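Local atomic coordinates of peptidoglycan glycosyltransferase (Eggerthella lenta, PDB entry 4MNR), a protein that is a penicillin-binding protein that joins a domain of the PBP dimerisation family to one of the transpeptidase family in the beta-lactamase clan. Residues Ser25-Ile30 with Gly74-Tyr79; Ile30-Tyr33 with Val37-Arg40; Val63-Ser66 with Asn72-Ile75; Ile270-Tyr275 with Thr320-Ala325; Ser345-Asn348 with Glu352-Phe355. All coordinates share one frame; numbering follows the deposited sequence. Where two conformers were deposited one is given.

Overall arrangement
Contacts 1, 2 and 3 form one cluster in the part of the chain that belongs to the dimerisation family: contact 1 shares I30 with contact 2 and G74 and I75 with contact 3, and its centre lies about 9 Å and 7 Å from theirs. Contact 5, a second hairpin, reaches the same mixed sheet as contact 2, centre to centre about 14 Å away, although its sequence belongs to the transpeptidase family. The centre of contact 4 lies about 7 Å from that of the chain, against about 25 Å for contact 1, yet its loop reaches back to the cluster: P273 O packs on A78 CB at 3.3 Å and L274 CD2 on G74 C at 3.7 Å. The loop 270-275 thus packs against helix 74-78 of the cluster.

Contact 1: residues Ser25-Ile30 with Gly74-Tyr79; sequences SERGTI and GIEKAY
R27 meets E76 in a side-on salt bridge, with two guanidinium nitrogens converging on a single carboxylate oxygen. R27 NE donates to E76 OE2 at 2.9 Å, and R27 NH2 reaches the same E76 OE2 at 3.0 Å. The acceptor sits only 2° out of the guanidinium plane, yet the fit is one-sided: both nitrogens come from the same face of the carboxylate, NE on the syn side and NH2 from higher above the plane, and the two flat groups are turned 45° against each other. An extended chain carries the arginine across from the loop, whereas the bend at the second torsion of E76 (chi2 -85°) swings the carboxylate toward R27.

The polar ends are shared with further partners. The other carboxylate oxygen, E76 OE1, takes a salt bridge from R51 and a hydrogen bond from Y53, while R27 NH1 is bonded to N80. Two arginines therefore grip this buried carboxylate, one at each oxygen, which would be expected to favour its charged form.

Beneath the polar layer the packing is apolar. I30 CD1 touches I75 CG2 at 4.0 Å and also lies under the aliphatic part of the glutamate, 3.9 Å from E76 CG. The same methyl comes within 3.6 Å of E76 OE2, so hydrocarbon lines one side of the ion pair.

Together these contacts illustrate a networked salt bridge around a buried carboxylate, one arginine side-on to OE2 and a second at OE1, set over a hydrophobic layer. It joins helix 74-78 to the loop leading into strand 30-31 and to that strand's first residue, in the dimerisation-family region.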
loop_
_atom_site.group_PDB
_atom_site.type_symbol
_atom_site.label_atom_id
_atom_site.label_comp_id
_atom_site.label_asym_id
_atom_site.label_seq_id
_atom_site.Cartn_x
_atom_site.Cartn_y
_atom_site.Cartn_z
ATOM N N SER A 25 31.398 19.239 7.893
ATOM C CA SER A 25 31.132 19.392 6.463
ATOM C C SER A 25 29.639 19.402 6.137
ATOM O O SER A 25 28.822 18.903 6.912
ATOM C CB SER A 25 31.850 18.298 5.670
ATOM O OG SER A 25 31.766 17.053 6.342
ATOM N N GLU A 26 29.290 19.971 4.984
ATOM C CA GLU A 26 27.888 20.127 4.609
ATOM C C GLU A 26 27.248 18.811 4.187
ATOM O O GLU A 26 27.556 18.270 3.126
ATOM C CB GLU A 26 27.723 21.155 3.489
ATOM C CG GLU A 26 26.265 21.470 3.174
ATOM C CD GLU A 26 26.085 22.230 1.874
ATOM O OE1 GLU A 26 25.002 22.107 1.260
ATOM O OE2 GLU A 26 27.023 22.948 1.468
ATOM N N ARG A 27 26.356 18.300 5.027
ATOM C CA ARG A 27 25.552 17.137 4.673
ATOM C C ARG A 27 24.687 17.477 3.455
ATOM O O ARG A 27 24.176 18.593 3.344
ATOM C CB ARG A 27 24.683 16.748 5.865
ATOM C CG ARG A 27 23.906 15.462 5.701
ATOM C CD ARG A 27 23.208 15.135 7.009
ATOM N NE ARG A 27 22.397 13.928 6.914
ATOM C CZ ARG A 27 22.840 12.700 7.168
ATOM N NH1 ARG A 27 24.103 12.502 7.525
ATOM N NH2 ARG A 27 22.013 11.665 7.062
ATOM N N GLY A 28 24.530 16.527 2.537
ATOM C CA GLY A 28 23.765 16.770 1.320
ATOM C C GLY A 28 22.284 17.049 1.551
ATOM O O GLY A 28 21.752 16.760 2.621
ATOM N N THR A 29 21.618 17.625 0.553
ATOM C CA THR A 29 20.186 17.912 0.661
ATOM C C THR A 29 19.350 16.715 0.242
ATOM O O THR A 29 19.815 15.858 -0.490
ATOM C CB THR A 29 19.763 19.089 -0.228
ATOM O OG1 THR A 29 20.104 18.798 -1.585
ATOM C CG2 THR A 29 20.475 20.363 0.198
ATOM N N ILE A 30 18.118 16.660 0.745
ATOM C CA ILE A 30 17.125 15.696 0.291
ATOM C C ILE A 30 15.980 16.528 -0.243
ATOM O O ILE A 30 15.517 17.437 0.442
ATOM C CB ILE A 30 16.591 14.849 1.456
ATOM C CG1 ILE A 30 17.728 14.045 2.090
ATOM C CG2 ILE A 30 15.468 13.912 0.974
ATOM C CD1 ILE A 30 17.388 13.478 3.478
ATOM N N GLY A 74 14.476 7.018 8.381
ATOM C CA GLY A 74 14.033 7.354 7.035
ATOM C C GLY A 74 15.157 7.414 6.011
ATOM O O GLY A 74 16.094 6.608 6.051
ATOM N N ILE A 75 15.064 8.364 5.088
ATOM C CA ILE A 75 16.070 8.511 4.035
ATOM C C ILE A 75 17.397 8.996 4.621
ATOM O O ILE A 75 18.468 8.601 4.163
ATOM C CB ILE A 75 15.569 9.457 2.903
ATOM C CG1 ILE A 75 14.420 8.800 2.129
ATOM C CG2 ILE A 75 16.703 9.858 1.956
ATOM C CD1 ILE A 75 14.839 7.633 1.235
ATOM N N GLU A 76 17.328 9.822 5.665
ATOM C CA GLU A 76 18.541 10.287 6.348
ATOM C C GLU A 76 19.398 9.111 6.810
ATOM O O GLU A 76 20.632 9.167 6.783
ATOM C CB GLU A 76 18.185 11.152 7.566
ATOM C CG GLU A 76 17.535 12.497 7.245
ATOM C CD GLU A 76 18.553 13.599 6.956
ATOM O OE1 GLU A 76 18.289 14.760 7.331
ATOM O OE2 GLU A 76 19.607 13.319 6.352
ATOM N N LYS A 77 18.727 8.053 7.263
ATOM C CA LYS A 77 19.397 6.819 7.664
ATOM C C LYS A 77 19.836 5.976 6.465
ATOM O O LYS A 77 21.004 5.588 6.364
ATOM C CB LYS A 77 18.484 5.993 8.578
ATOM C CG LYS A 77 19.076 4.674 9.057
ATOM C CD LYS A 77 18.024 3.872 9.812
ATOM C CE LYS A 77 18.624 2.651 10.482
ATOM N NZ LYS A 77 18.185 1.393 9.824
ATOM N N ALA A 78 18.903 5.702 5.558
ATOM C CA ALA A 78 19.164 4.787 4.451
ATOM C C ALA A 78 20.275 5.290 3.547
ATOM O O ALA A 78 21.064 4.505 3.023
ATOM C CB ALA A 78 17.893 4.546 3.645
ATOM N N TYR A 79 20.338 6.605 3.368
ATOM C CA TYR A 79 21.322 7.188 2.469
ATOM C C TYR A 79 22.338 8.011 3.242
ATOM O O TYR A 79 22.957 8.923 2.700
ATOM C CB TYR A 79 20.623 8.002 1.364
ATOM C CG TYR A 79 19.866 7.086 0.430
ATOM C CD1 TYR A 79 20.462 6.576 -0.717
ATOM C CD2 TYR A 79 18.578 6.676 0.737
ATOM C CE1 TYR A 79 19.771 5.705 -1.555
ATOM C CE2 TYR A 79 17.891 5.813 -0.080
ATOM C CZ TYR A 79 18.489 5.327 -1.220
ATOM O OH TYR A 79 17.769 4.475 -2.026
#

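Contact 2: residues Ile30-Tyr33 with Val37-Arg40; sequences IATY and VLAR
I30 and the pair L38-A39 come together around one carbonyl, I30 O, which accepts from L38 N at 2.8 Å and from A39 N at 3.2 Å. A return bond from I30 N to A39 O, 3.0 Å long, completes the exchange.

Around this doubled pairing the side chains sort to two faces. I30 and A39 project to the same face of the sheet, where I30 CD1 rests on A39 CB at 4.1 Å; A31 and V37 emerge on the other face, and A31 CB lies 4.1 Å from V37 CA. The extra residue, L38, turns its CG to the side of its own backbone N (chi1 -55°) and stretches out from there, presenting both methyls to T32. The branches of T32 divide the work. Its hydroxyl occupies the slot between backbone N and carbonyl carbon (chi1 68°), where it bonds to D34 and to V36 N in the turn, while its methyl CG2 meets L38 CD1 at 4.0 Å, the two side chains crossing at about a right angle. V63 of helix 60-63 covers I30, L38 and A39.

Two successive residues facing one opposite residue define a classic beta bulge, here in the hairpin of strands 30-31 and 37-43, adjacent in the mixed sheet.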
loop_
_atom_site.group_PDB
_atom_site.type_symbol
_atom_site.label_atom_id
_atom_site.label_comp_id
_atom_site.label_asym_id
_atom_site.label_seq_id
_atom_site.Cartn_x
_atom_site.Cartn_y
_atom_site.Cartn_z
ATOM N N ILE A 30 18.118 16.660 0.745
ATOM C CA ILE A 30 17.125 15.696 0.291
ATOM C C ILE A 30 15.980 16.528 -0.243
ATOM O O ILE A 30 15.517 17.437 0.442
ATOM C CB ILE A 30 16.591 14.849 1.456
ATOM C CG1 ILE A 30 17.728 14.045 2.090
ATOM C CG2 ILE A 30 15.468 13.912 0.974
ATOM C CD1 ILE A 30 17.388 13.478 3.478
ATOM N N ALA A 31 15.518 16.224 -1.457
ATOM C CA ALA A 31 14.477 17.028 -2.099
ATOM C C ALA A 31 13.512 16.131 -2.878
ATOM O O ALA A 31 13.876 15.022 -3.275
ATOM C CB ALA A 31 15.108 18.044 -3.033
ATOM N N THR A 32 12.286 16.612 -3.097
ATOM C CA THR A 32 11.331 15.897 -3.945
ATOM C C THR A 32 11.718 16.018 -5.420
ATOM O O THR A 32 12.598 16.790 -5.789
ATOM C CB THR A 32 9.897 16.430 -3.779
ATOM O OG1 THR A 32 9.816 17.765 -4.316
ATOM C CG2 THR A 32 9.496 16.433 -2.301
ATOM N N TYR A 33 11.043 15.239 -6.260
ATOM C CA TYR A 33 11.364 15.222 -7.685
ATOM C C TYR A 33 11.090 16.584 -8.329
ATOM O O TYR A 33 11.794 16.991 -9.261
ATOM C CB TYR A 33 10.579 14.109 -8.398
ATOM C CG TYR A 33 11.097 13.823 -9.791
ATOM C CD1 TYR A 33 12.316 13.188 -9.974
ATOM C CD2 TYR A 33 10.366 14.184 -10.919
ATOM C CE1 TYR A 33 12.801 12.917 -11.245
ATOM C CE2 TYR A 33 10.852 13.923 -12.202
ATOM C CZ TYR A 33 12.070 13.292 -12.350
ATOM O OH TYR A 33 12.569 13.022 -13.602
ATOM N N VAL A 37 12.759 21.192 -1.248
ATOM C CA VAL A 37 13.785 20.751 -0.311
ATOM C C VAL A 37 13.153 20.274 0.997
ATOM O O VAL A 37 12.403 21.021 1.646
ATOM C CB VAL A 37 14.786 21.888 -0.031
ATOM C CG1 VAL A 37 15.750 21.502 1.081
ATOM C CG2 VAL A 37 15.542 22.258 -1.318
ATOM N N LEU A 38 13.460 19.036 1.381
ATOM C CA LEU A 38 12.932 18.454 2.612
ATOM C C LEU A 38 13.951 18.520 3.743
ATOM O O LEU A 38 13.582 18.539 4.916
ATOM C CB LEU A 38 12.534 16.994 2.381
ATOM C CG LEU A 38 11.553 16.784 1.232
ATOM C CD1 LEU A 38 11.291 15.294 1.038
ATOM C CD2 LEU A 38 10.272 17.530 1.535
ATOM N N ALA A 39 15.235 18.548 3.394
ATOM C CA ALA A 39 16.293 18.637 4.401
ATOM C C ALA A 39 17.531 19.248 3.776
ATOM O O ALA A 39 17.868 18.950 2.639
ATOM C CB ALA A 39 16.624 17.265 4.967
ATOM N N ARG A 40 18.205 20.113 4.519
ATOM C CA ARG A 40 19.442 20.708 4.044
ATOM C C ARG A 40 20.273 21.066 5.262
ATOM O O ARG A 40 19.762 21.083 6.381
ATOM C CB ARG A 40 19.159 21.960 3.202
ATOM C CG ARG A 40 18.435 23.057 3.968
ATOM C CD ARG A 40 18.252 24.299 3.114
ATOM N NE ARG A 40 17.313 25.228 3.728
ATOM C CZ ARG A 40 16.264 25.747 3.100
ATOM N NH1 ARG A 40 15.455 26.586 3.736
ATOM N NH2 ARG A 40 16.032 25.434 1.833
#

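Contact 3: residues Val63-Ser66 with Asn72-Ile75; sequences VGYS and NSGI
Y65 and S73 make the first shell, the serine hydroxyl lying over one face of the tyrosine ring. S73 OG sits above the rim of that face, 3.0 Å from Y65 CE1 and 3.1 Å from Y65 CD1. Its carbon neighbour, S73 CB, adds a CH-pi contact 4.0 Å from the centroid of the Y65 ring and 23° off the normal. The first torsions of the two residues (chi1 47° for Y65 and 65° for S73) tip ring and hydroxyl toward each other.

The main chain holds this overlap in place. S73 N donates to Y65 O at 3.1 Å, and Y65 N returns a weak bond to S73 OG at 3.3 Å. Y65 O also receives a CA-H contact from N72 CA at 3.1 Å. One step along, G64 CA directs a hydrogen at S73 O, 3.3 Å away. G64 and G74 both have positive phi, and with no side chain on either their CA atoms approach to 4.0 Å.

Farther out, S66 and N72 form an antiparallel non-hydrogen-bonded pair, Y53 OH bonds to S66 N, and the Y65 ring meets F156 with nearly parallel planes. Backbone bonds between V63 and E76 and between I75 and V62 tie helix 60-63 to helix 74-78.

The chemistry implies a hydroxyl that meets both the backbone N and the ring face of one tyrosine: with only a weak hydrogen bond to Y65 N, S73 OG probably owes much of its placement to the ring packing and the tight glycine-lined backbone.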
loop_
_atom_site.group_PDB
_atom_site.type_symbol
_atom_site.label_atom_id
_atom_site.label_comp_id
_atom_site.label_asym_id
_atom_site.label_seq_id
_atom_site.Cartn_x
_atom_site.Cartn_y
_atom_site.Cartn_z
ATOM N N VAL A 63 11.402 11.290 4.951
ATOM C CA VAL A 63 12.651 12.043 5.041
ATOM C C VAL A 63 13.473 11.591 6.249
ATOM O O VAL A 63 14.684 11.372 6.150
ATOM C CB VAL A 63 12.429 13.593 5.021
ATOM C CG1 VAL A 63 11.611 14.067 6.202
ATOM C CG2 VAL A 63 13.775 14.339 4.997
ATOM N N GLY A 64 12.799 11.379 7.373
ATOM C CA GLY A 64 13.468 10.966 8.585
ATOM C C GLY A 64 14.232 12.116 9.209
ATOM O O GLY A 64 14.036 13.281 8.865
ATOM N N TYR A 65 15.111 11.788 10.140
ATOM C CA TYR A 65 15.898 12.813 10.805
ATOM C C TYR A 65 17.329 12.354 10.919
ATOM O O TYR A 65 17.612 11.156 10.858
ATOM C CB TYR A 65 15.323 13.116 12.194
ATOM C CG TYR A 65 14.999 11.887 13.009
ATOM C CD1 TYR A 65 13.706 11.378 13.033
ATOM C CD2 TYR A 65 15.980 11.228 13.743
ATOM C CE1 TYR A 65 13.393 10.256 13.768
ATOM C CE2 TYR A 65 15.679 10.093 14.481
ATOM C CZ TYR A 65 14.379 9.614 14.483
ATOM O OH TYR A 65 14.046 8.494 15.205
ATOM N N SER A 66 18.232 13.317 11.074
ATOM C CA SER A 66 19.631 13.039 11.348
ATOM C C SER A 66 20.026 13.882 12.544
ATOM O O SER A 66 19.895 15.109 12.517
ATOM C CB SER A 66 20.509 13.376 10.141
ATOM O OG SER A 66 21.885 13.218 10.448
ATOM N N ASN A 72 19.534 8.385 13.393
ATOM C CA ASN A 72 18.867 8.631 12.108
ATOM C C ASN A 72 17.643 7.747 11.872
ATOM O O ASN A 72 17.483 6.700 12.497
ATOM C CB ASN A 72 19.818 8.418 10.923
ATOM C CG ASN A 72 21.213 8.944 11.171
ATOM O OD1 ASN A 72 22.189 8.203 11.054
ATOM N ND2 ASN A 72 21.322 10.228 11.485
ATOM N N SER A 73 16.787 8.178 10.948
ATOM C CA SER A 73 15.695 7.352 10.456
ATOM C C SER A 73 15.380 7.753 9.019
ATOM O O SER A 73 15.951 8.725 8.499
ATOM C CB SER A 73 14.449 7.540 11.315
ATOM O OG SER A 73 13.969 8.865 11.186
ATOM N N GLY A 74 14.476 7.018 8.381
ATOM C CA GLY A 74 14.033 7.354 7.035
ATOM C C GLY A 74 15.157 7.414 6.011
ATOM O O GLY A 74 16.094 6.608 6.051
ATOM N N ILE A 75 15.064 8.364 5.088
ATOM C CA ILE A 75 16.070 8.511 4.035
ATOM C C ILE A 75 17.397 8.996 4.621
ATOM O O ILE A 75 18.468 8.601 4.163
ATOM C CB ILE A 75 15.569 9.457 2.903
ATOM C CG1 ILE A 75 14.420 8.800 2.129
ATOM C CG2 ILE A 75 16.703 9.858 1.956
ATOM C CD1 ILE A 75 14.839 7.633 1.235
#

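Contact 4: residues Ile270-Tyr275 with Thr320-Ala325; sequences IDFPLY and TVLEMA
I270 and F272 reach E323 and L322 through side chains alone, for the backbones stay well apart, with CA atoms 9.2 Å distant for I270 and E323 and 10.2 Å for F272 and L322. The central feature is a methyl-on-ring contact: L322 CD2 stands 3.9 Å from the centroid of the F272 ring and 1° off its normal, so all six ring carbons are nearly equidistant from it. P273 CD, from the phenylalanine's own loop, lies against the opposite face near the rim, and the ring is thus held between proline and leucine. L322 points CG away from its backbone N (chi1 176°), extending from helix 321-332 toward the loop. M145 of strand 142-148 touches both F272 and L322.

Beside this pair, I270 CD1 comes to 3.8 Å from E323 OE1, the two side chains crossing at about a right angle. E323 also belongs to the helix start, where its backbone N donates to the N-cap hydroxyl T320 OG1 at 3.0 Å.

Chemically, the contact sets dispersion and CH-pi packing beside a buried carboxylate oxygen, E323 OE1, that has no polar partner in the model; the helix N-terminus probably has at most a weak, long-range effect on it.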
loop_
_atom_site.group_PDB
_atom_site.type_symbol
_atom_site.label_atom_id
_atom_site.label_comp_id
_atom_site.label_asym_id
_atom_site.label_seq_id
_atom_site.Cartn_x
_atom_site.Cartn_y
_atom_site.Cartn_z
ATOM N N ILE A 270 11.062 -7.921 0.266
ATOM C CA ILE A 270 11.192 -6.956 -0.809
ATOM C C ILE A 270 12.143 -5.860 -0.370
ATOM O O ILE A 270 11.982 -5.273 0.696
ATOM C CB ILE A 270 9.819 -6.411 -1.224
ATOM C CG1 ILE A 270 9.075 -7.497 -2.014
ATOM C CG2 ILE A 270 9.966 -5.137 -2.056
ATOM C CD1 ILE A 270 7.567 -7.426 -1.913
ATOM N N ASP A 271 13.159 -5.619 -1.191
ATOM C CA ASP A 271 14.187 -4.642 -0.889
ATOM C C ASP A 271 13.581 -3.234 -0.945
ATOM O O ASP A 271 12.849 -2.903 -1.880
ATOM C CB ASP A 271 15.300 -4.795 -1.927
ATOM C CG ASP A 271 16.541 -3.989 -1.596
ATOM O OD1 ASP A 271 16.813 -3.737 -0.402
ATOM O OD2 ASP A 271 17.258 -3.623 -2.548
ATOM N N PHE A 272 13.874 -2.414 0.060
ATOM C CA PHE A 272 13.350 -1.047 0.102
ATOM C C PHE A 272 14.228 -0.233 1.054
ATOM O O PHE A 272 14.749 -0.777 2.031
ATOM C CB PHE A 272 11.865 -1.053 0.534
ATOM C CG PHE A 272 11.115 0.200 0.166
ATOM C CD1 PHE A 272 10.917 0.543 -1.171
ATOM C CD2 PHE A 272 10.596 1.030 1.147
ATOM C CE1 PHE A 272 10.242 1.693 -1.513
ATOM C CE2 PHE A 272 9.913 2.180 0.805
ATOM C CZ PHE A 272 9.734 2.517 -0.517
ATOM N N PRO A 273 14.435 1.063 0.756
ATOM C CA PRO A 273 15.328 1.847 1.621
ATOM C C PRO A 273 14.761 2.087 3.019
ATOM O O PRO A 273 15.527 2.308 3.952
ATOM C CB PRO A 273 15.491 3.171 0.862
ATOM C CG PRO A 273 14.331 3.230 -0.075
ATOM C CD PRO A 273 14.069 1.801 -0.465
ATOM N N LEU A 274 13.444 2.036 3.161
ATOM C CA LEU A 274 12.827 2.163 4.472
ATOM C C LEU A 274 12.454 0.773 4.962
ATOM O O LEU A 274 12.165 -0.110 4.158
ATOM C CB LEU A 274 11.575 3.024 4.381
ATOM C CG LEU A 274 11.726 4.348 3.619
ATOM C CD1 LEU A 274 10.419 5.105 3.641
ATOM C CD2 LEU A 274 12.873 5.184 4.187
ATOM N N TYR A 275 12.461 0.582 6.274
ATOM C CA TYR A 275 12.057 -0.687 6.851
ATOM C C TYR A 275 10.682 -1.071 6.357
ATOM O O TYR A 275 9.741 -0.289 6.467
ATOM C CB TYR A 275 12.024 -0.606 8.366
ATOM C CG TYR A 275 11.389 -1.829 8.975
ATOM C CD1 TYR A 275 12.052 -3.046 8.962
ATOM C CD2 TYR A 275 10.120 -1.772 9.528
ATOM C CE1 TYR A 275 11.470 -4.181 9.505
ATOM C CE2 TYR A 275 9.530 -2.904 10.078
ATOM C CZ TYR A 275 10.211 -4.101 10.055
ATOM O OH TYR A 275 9.640 -5.232 10.600
ATOM N N THR A 320 1.631 -4.802 3.969
ATOM C CA THR A 320 1.883 -3.368 4.093
ATOM C C THR A 320 1.052 -2.603 3.078
ATOM O O THR A 320 0.566 -3.176 2.114
ATOM C CB THR A 320 3.362 -3.049 3.859
ATOM O OG1 THR A 320 3.763 -3.515 2.567
ATOM C CG2 THR A 320 4.212 -3.709 4.908
ATOM N N VAL A 321 0.901 -1.295 3.274
ATOM C CA VAL A 321 0.181 -0.490 2.292
ATOM C C VAL A 321 0.967 -0.482 0.976
ATOM O O VAL A 321 0.394 -0.525 -0.116
ATOM C CB VAL A 321 -0.069 0.932 2.823
ATOM C CG1 VAL A 321 -0.836 1.768 1.790
ATOM C CG2 VAL A 321 -0.842 0.842 4.136
ATOM N N LEU A 322 2.294 -0.477 1.089
ATOM C CA LEU A 322 3.158 -0.582 -0.086
ATOM C C LEU A 322 2.877 -1.861 -0.873
ATOM O O LEU A 322 2.759 -1.819 -2.105
ATOM C CB LEU A 322 4.630 -0.537 0.344
ATOM C CG LEU A 322 5.661 -0.734 -0.762
ATOM C CD1 LEU A 322 5.514 0.322 -1.871
ATOM C CD2 LEU A 322 7.078 -0.716 -0.189
ATOM N N GLU A 323 2.731 -2.986 -0.164
ATOM C CA GLU A 323 2.414 -4.249 -0.822
ATOM C C GLU A 323 1.070 -4.159 -1.547
ATOM O O GLU A 323 0.942 -4.629 -2.675
ATOM C CB GLU A 323 2.388 -5.412 0.171
ATOM C CG GLU A 323 1.754 -6.693 -0.376
ATOM C CD GLU A 323 2.534 -7.323 -1.536
ATOM O OE1 GLU A 323 3.780 -7.243 -1.560
ATOM O OE2 GLU A 323 1.888 -7.908 -2.433
HETATM N N MSE A 324 0.071 -3.555 -0.916
HETATM C CA MSE A 324 -1.222 -3.438 -1.589
HETATM C C MSE A 324 -1.170 -2.524 -2.807
HETATM O O MSE A 324 -1.865 -2.748 -3.788
HETATM C CB MSE A 324 -2.344 -3.033 -0.613
HETATM C CG MSE A 324 -2.555 -4.043 0.501
HETATM SE SE MSE A 324 -2.701 -5.898 -0.127
HETATM C CE MSE A 324 -4.228 -5.696 -1.328
ATOM N N ALA A 325 -0.322 -1.503 -2.767
ATOM C CA ALA A 325 -0.115 -0.679 -3.938
ATOM C C ALA A 325 0.549 -1.505 -5.034
ATOM O O ALA A 325 0.184 -1.390 -6.195
ATOM C CB ALA A 325 0.721 0.553 -3.593
#

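Contact 5: residues Ser345-Asn348 with Glu352-Phe355; sequences SVNN and ERSF
R353 lays one face of its guanidinium on S345, whose CB stands 3.4 Å above the centre of the plane; the amide group of N347 lies at the edge, its own plane turned 65° from the guanidinium. A bend at the third torsion of R353 (chi3 -91°) folds the group across the neighbouring strand. S345 OG also lies over the guanidinium face, but at a poor angle to R353 NH2, and they form no hydrogen bond. The F355 ring has V346 N near its plane at one edge, while F355 CB packs on V346 CB at 3.9 Å.

The backbone beneath is an antiparallel hairpin with a classic beta bulge: S354 and F355 both face V346. V346 N donates to F355 O at 2.9 Å, and V346 O accepts from S354 N at 2.9 Å, with weak bonds from F355 N at 3.4 Å and S354 OG at 3.5 Å. Toward the turn, N348 N donates to E352 O at 2.7 Å.

With 353-356 an outermost strand of the mixed sheet within the chain, the chemistry points to a hairpin held chiefly through its backbone, one carbonyl taking one good bond, from S354 N, and two weak ones, while within this contact R353 contributes van der Waals packing of its flat face on S345 CB.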
loop_
_atom_site.group_PDB
_atom_site.type_symbol
_atom_site.label_atom_id
_atom_site.label_comp_id
_atom_site.label_asym_id
_atom_site.label_seq_id
_atom_site.Cartn_x
_atom_site.Cartn_y
_atom_site.Cartn_z
ATOM N N SER A 345 17.702 9.922 -8.085
ATOM C CA SER A 345 19.079 10.216 -8.457
ATOM C C SER A 345 19.883 10.758 -7.293
ATOM O O SER A 345 19.330 11.269 -6.318
ATOM C CB SER A 345 19.118 11.225 -9.607
ATOM O OG SER A 345 18.423 12.406 -9.249
ATOM N N VAL A 346 21.199 10.653 -7.412
ATOM C CA VAL A 346 22.083 11.292 -6.452
ATOM C C VAL A 346 23.098 12.108 -7.224
ATOM O O VAL A 346 23.676 11.622 -8.192
ATOM C CB VAL A 346 22.814 10.268 -5.576
ATOM C CG1 VAL A 346 23.762 10.973 -4.630
ATOM C CG2 VAL A 346 21.826 9.418 -4.796
ATOM N N ASN A 347 23.287 13.356 -6.802
ATOM C CA ASN A 347 24.222 14.258 -7.459
ATOM C C ASN A 347 25.280 14.780 -6.496
ATOM O O ASN A 347 24.991 15.063 -5.338
ATOM C CB ASN A 347 23.474 15.417 -8.118
ATOM C CG ASN A 347 22.573 14.958 -9.248
ATOM O OD1 ASN A 347 22.955 15.002 -10.417
ATOM N ND2 ASN A 347 21.371 14.507 -8.905
ATOM N N ASN A 348 26.511 14.904 -6.977
ATOM C CA ASN A 348 27.593 15.368 -6.115
ATOM C C ASN A 348 27.595 16.888 -5.964
ATOM O O ASN A 348 26.830 17.582 -6.635
ATOM C CB ASN A 348 28.956 14.831 -6.573
ATOM C CG ASN A 348 29.400 15.389 -7.917
ATOM O OD1 ASN A 348 28.760 16.273 -8.484
ATOM N ND2 ASN A 348 30.514 14.875 -8.425
ATOM N N GLU A 352 27.677 16.762 -10.707
ATOM C CA GLU A 352 27.728 15.496 -11.431
ATOM C C GLU A 352 26.820 14.451 -10.789
ATOM O O GLU A 352 26.406 14.594 -9.643
ATOM C CB GLU A 352 29.161 14.975 -11.477
ATOM C CG GLU A 352 29.654 14.669 -12.875
ATOM C CD GLU A 352 31.135 14.938 -13.036
ATOM O OE1 GLU A 352 31.511 15.614 -14.018
ATOM O OE2 GLU A 352 31.922 14.477 -12.181
ATOM N N ARG A 353 26.537 13.385 -11.524
ATOM C CA ARG A 353 25.538 12.419 -11.090
ATOM C C ARG A 353 26.132 11.046 -10.818
ATOM O O ARG A 353 26.710 10.423 -11.709
ATOM C CB ARG A 353 24.434 12.332 -12.133
ATOM C CG ARG A 353 23.295 11.448 -11.728
ATOM C CD ARG A 353 22.193 11.548 -12.734
ATOM N NE ARG A 353 21.228 12.584 -12.398
ATOM C CZ ARG A 353 19.934 12.484 -12.682
ATOM N NH1 ARG A 353 19.484 11.394 -13.289
ATOM N NH2 ARG A 353 19.095 13.457 -12.353
ATOM N N SER A 354 25.991 10.578 -9.581
ATOM C CA SER A 354 26.600 9.319 -9.150
ATOM C C SER A 354 25.622 8.149 -9.099
ATOM O O SER A 354 26.034 6.992 -9.020
ATOM C CB SER A 354 27.273 9.484 -7.786
ATOM O OG SER A 354 26.323 9.837 -6.797
ATOM N N PHE A 355 24.326 8.447 -9.118
ATOM C CA PHE A 355 23.315 7.408 -9.167
ATOM C C PHE A 355 22.117 7.890 -9.955
ATOM O O PHE A 355 21.680 9.028 -9.792
ATOM C CB PHE A 355 22.846 7.003 -7.757
ATOM C CG PHE A 355 21.703 6.024 -7.753
ATOM C CD1 PHE A 355 21.931 4.667 -7.916
ATOM C CD2 PHE A 355 20.391 6.457 -7.578
ATOM C CE1 PHE A 355 20.900 3.771 -7.920
ATOM C CE2 PHE A 355 19.335 5.557 -7.566
ATOM C CZ PHE A 355 19.589 4.202 -7.748
#